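PDB 6XN2: xylosidase, which probably hydrolyses beta-1,4-linked xylo-oligosaccharides, releasing xylose, as a calcium-containing glycoside hydrolase of family 43. Local coordinates for residues A[52-57]-A[119-124]. Numbering follows the deposited sequence.
Sequences SAHVFD and APDAAQ. With XYP (beta-D-xylopyranose), chain E.
His54 presents NE2 to OD1 of Asp121 in a very short hydrogen bond, 2.5 Å from NE2 to OD1, with an N-H...O angle of 154°. The carboxylate lies at the edge of the imidazole, its own plane turned well out of the ring plane. Asp121 gets there because its CG stands anti to the backbone N (chi1 -161°), which swings OD1 across to the other strand; OD2 is taken by the backbone N of Val173. Over one face of the same imidazole sits the carbonyl O of Ala122, 3.1 Å from CE1, an approach with no hydrogen bond to NE2. Nearer the bound sugar, OG of Ser52 donates to the carbonyl O of Pro120 at 2.9 Å, in the carbonyl plane.

The two strands are the innermost of neighbouring four-stranded antiparallel sheets, blades of the five-bladed beta-propeller of family 43. They run almost parallel (19° between directions), 7.0 Å apart at closest, and side chains bridge the seam between blades. At the axial end of 119-124, the backbone N of Ala119 donates to O3 of the bound xylose unit at 3.3 Å, so this seam leads directly into the sugar pocket.

Farther out, stacking on the Phe56 ring takes over. Gln124 lays its CG over the centre of that ring, a CH-pi contact 3.6 Å from CG to the centroid, and its amide continues across the same face, lying nearly flat on it. CB of His54 covers the opposite face near the rim, while CB of Ala122 meets the ring edge at CE2, 4.0 Å away. Beyond the ring, Gln124 NE2 makes a weak, nearly straight bond to Asp57 OD2; its stronger partner is Thr129.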
ATOM      1  N   SER A  52       0.576   0.743   6.404  1.00 26.65           N
ATOM      2  CA  SER A  52       1.826   1.308   5.967  1.00 26.36           C
ATOM      3  C   SER A  52       2.667   1.509   7.210  1.00 29.82           C
ATOM      4  O   SER A  52       2.422   2.380   7.963  1.00 27.47           O
ATOM      5  CB  SER A  52       1.593   2.613   5.244  1.00 28.60           C
ATOM      6  OG  SER A  52       1.166   2.418   3.935  1.00 27.02           O
ATOM      7  N   ALA A  53       3.672   0.668   7.376  1.00 25.76           N
ATOM      8  CA  ALA A  53       4.492   0.706   8.599  1.00 29.82           C
ATOM      9  C   ALA A  53       5.770   1.500   8.391  1.00 30.65           C
ATOM     10  O   ALA A  53       6.418   1.326   7.388  1.00 23.83           O
ATOM     11  CB  ALA A  53       4.805  -0.684   9.043  1.00 31.48           C
ATOM     12  N   HIS A  54       6.083   2.338   9.370  1.00 28.92           N
ATOM     13  CA  HIS A  54       7.323   3.140   9.322  1.00 31.30           C
ATOM     14  C   HIS A  54       7.955   3.187  10.710  1.00 29.62           C
ATOM     15  O   HIS A  54       7.249   3.099  11.664  1.00 24.60           O
ATOM     16  CB  HIS A  54       6.997   4.561   8.884  1.00 28.80           C
ATOM     17  CG  HIS A  54       6.575   4.672   7.469  1.00 29.42           C
ATOM     18  ND1 HIS A  54       7.435   5.009   6.487  1.00 28.22           N
ATOM     19  CD2 HIS A  54       5.387   4.506   6.879  1.00 28.67           C
ATOM     20  CE1 HIS A  54       6.803   5.034   5.353  1.00 32.46           C
ATOM     21  NE2 HIS A  54       5.563   4.721   5.562  1.00 27.34           N
ATOM     22  N   VAL A  55       9.269   3.312  10.753  1.00 27.02           N
ATOM     23  CA  VAL A  55       9.971   3.515  12.039  1.00 30.73           C
ATOM     24  C   VAL A  55      10.301   5.000  12.094  1.00 30.83           C
ATOM     25  O   VAL A  55      11.164   5.424  11.357  1.00 29.11           O
ATOM     26  CB  VAL A  55      11.241   2.673  12.178  1.00 32.83           C
ATOM     27  CG1 VAL A  55      12.040   3.140  13.370  1.00 31.63           C
ATOM     28  CG2 VAL A  55      10.921   1.203  12.304  1.00 29.11           C
ATOM     29  N   PHE A  56       9.552   5.725  12.903  1.00 31.74           N
ATOM     30  CA  PHE A  56       9.749   7.172  13.090  1.00 30.51           C
ATOM     31  C   PHE A  56      10.054   7.401  14.561  1.00 35.36           C
ATOM     32  O   PHE A  56       9.402   6.843  15.395  1.00 31.52           O
ATOM     33  CB  PHE A  56       8.471   7.932  12.765  1.00 30.26           C
ATOM     34  CG  PHE A  56       8.078   7.920  11.317  1.00 30.03           C
ATOM     35  CD1 PHE A  56       9.030   7.841  10.325  1.00 30.78           C
ATOM     36  CD2 PHE A  56       6.758   7.994  10.944  1.00 29.16           C
ATOM     37  CE1 PHE A  56       8.666   7.830   8.993  1.00 29.68           C
ATOM     38  CE2 PHE A  56       6.403   7.988   9.613  1.00 28.24           C
ATOM     39  CZ  PHE A  56       7.356   7.919   8.642  1.00 27.73           C
ATOM     40  N   ASP A  57      11.090   8.176  14.812  1.00 38.04           N
ATOM     41  CA  ASP A  57      11.446   8.539  16.162  1.00 41.72           C
ATOM     42  C   ASP A  57      11.595   7.338  17.113  1.00 42.75           C
ATOM     43  O   ASP A  57      11.100   7.347  18.202  1.00 40.83           O
ATOM     44  CB  ASP A  57      10.460   9.587  16.688  1.00 42.57           C
ATOM     45  CG  ASP A  57      10.396  10.809  15.804  1.00 51.49           C
ATOM     46  OD1 ASP A  57      11.472  11.310  15.466  1.00 58.98           O
ATOM     47  OD2 ASP A  57       9.315  11.257  15.424  1.00 38.78           O
ATOM     48  N   ALA A 119      -6.244   3.724   1.212  1.00 29.60           N
ATOM     49  CA  ALA A 119      -4.894   3.395   1.623  1.00 28.14           C
ATOM     50  C   ALA A 119      -3.855   4.507   1.704  1.00 23.19           C
ATOM     51  O   ALA A 119      -3.363   4.907   0.732  1.00 23.75           O
ATOM     52  CB  ALA A 119      -4.375   2.291   0.758  1.00 26.16           C
ATOM     53  N   PRO A 120      -3.467   4.904   2.907  1.00 23.84           N
ATOM     54  CA  PRO A 120      -2.520   5.997   3.037  1.00 25.23           C
ATOM     55  C   PRO A 120      -1.098   5.607   3.349  1.00 30.61           C
ATOM     56  O   PRO A 120      -0.796   4.471   3.507  1.00 25.89           O
ATOM     57  CB  PRO A 120      -3.064   6.720   4.246  1.00 27.07           C
ATOM     58  CG  PRO A 120      -3.516   5.623   5.104  1.00 26.35           C
ATOM     59  CD  PRO A 120      -4.029   4.549   4.203  1.00 25.94           C
ATOM     60  N   ASP A 121      -0.238   6.603   3.437  1.00 25.05           N
ATOM     61  CA  ASP A 121       1.146   6.361   3.825  1.00 26.43           C
ATOM     62  C   ASP A 121       1.681   7.613   4.499  1.00 25.02           C
ATOM     63  O   ASP A 121       1.012   8.647   4.529  1.00 26.96           O
ATOM     64  CB  ASP A 121       2.012   5.978   2.617  1.00 27.35           C
ATOM     65  CG  ASP A 121       3.312   5.292   3.024  1.00 25.12           C
ATOM     66  OD1 ASP A 121       3.470   4.983   4.226  1.00 28.38           O
ATOM     67  OD2 ASP A 121       4.172   5.060   2.148  1.00 27.50           O
ATOM     68  N   ALA A 122       2.884   7.527   5.046  1.00 27.18           N
ATOM     69  CA  ALA A 122       3.454   8.667   5.739  1.00 26.21           C
ATOM     70  C   ALA A 122       4.926   8.819   5.414  1.00 28.77           C
ATOM     71  O   ALA A 122       5.572   7.874   4.958  1.00 26.65           O
ATOM     72  CB  ALA A 122       3.248   8.529   7.240  1.00 25.95           C
ATOM     73  N   ALA A 123       5.437  10.024   5.639  1.00 28.97           N
ATOM     74  CA  ALA A 123       6.848  10.325   5.468  1.00 25.35           C
ATOM     75  C   ALA A 123       7.263  11.410   6.449  1.00 26.49           C
ATOM     76  O   ALA A 123       6.422  12.155   6.956  1.00 25.67           O
ATOM     77  CB  ALA A 123       7.143  10.766   4.035  1.00 26.36           C
ATOM     78  N   GLN A 124       8.561  11.497   6.720  1.00 25.65           N
ATOM     79  CA  GLN A 124       9.083  12.562   7.562  1.00 27.30           C
ATOM     80  C   GLN A 124      10.200  13.316   6.863  1.00 29.24           C
ATOM     81  O   GLN A 124      11.000  12.737   6.126  1.00 27.46           O
ATOM     82  CB  GLN A 124       9.589  12.010   8.896  1.00 28.36           C
ATOM     83  CG  GLN A 124       8.497  11.475   9.814  1.00 29.64           C
ATOM     84  CD  GLN A 124       8.990  11.252  11.228  1.00 29.19           C
ATOM     85  OE1 GLN A 124      10.112  10.791  11.442  1.00 31.96           O
ATOM     86  NE2 GLN A 124       8.160  11.590  12.206  1.00 29.64           N
TER
HETATM   87  O1  XYP E 402      -9.066  -1.473  -3.782  1.00 38.05           O
HETATM   88  C1  XYP E 402      -8.662  -1.336  -2.439  1.00 41.49           C
HETATM   89  C2  XYP E 402      -7.684  -0.183  -2.352  1.00 41.04           C
HETATM   90  C3  XYP E 402      -7.502   0.314  -0.954  1.00 36.80           C
HETATM   91  C4  XYP E 402      -8.846   0.521  -0.288  1.00 39.65           C
HETATM   92  C5  XYP E 402      -9.635  -0.754  -0.360  1.00 38.44           C
HETATM   93  O2  XYP E 402      -6.393  -0.522  -2.837  1.00 38.59           O
HETATM   94  O3  XYP E 402      -6.841   1.527  -1.155  1.00 35.56           O
HETATM   95  O4  XYP E 402      -8.669   0.832   1.057  1.00 38.52           O
HETATM   96  O5  XYP E 402      -9.834  -1.132  -1.693  1.00 41.42           O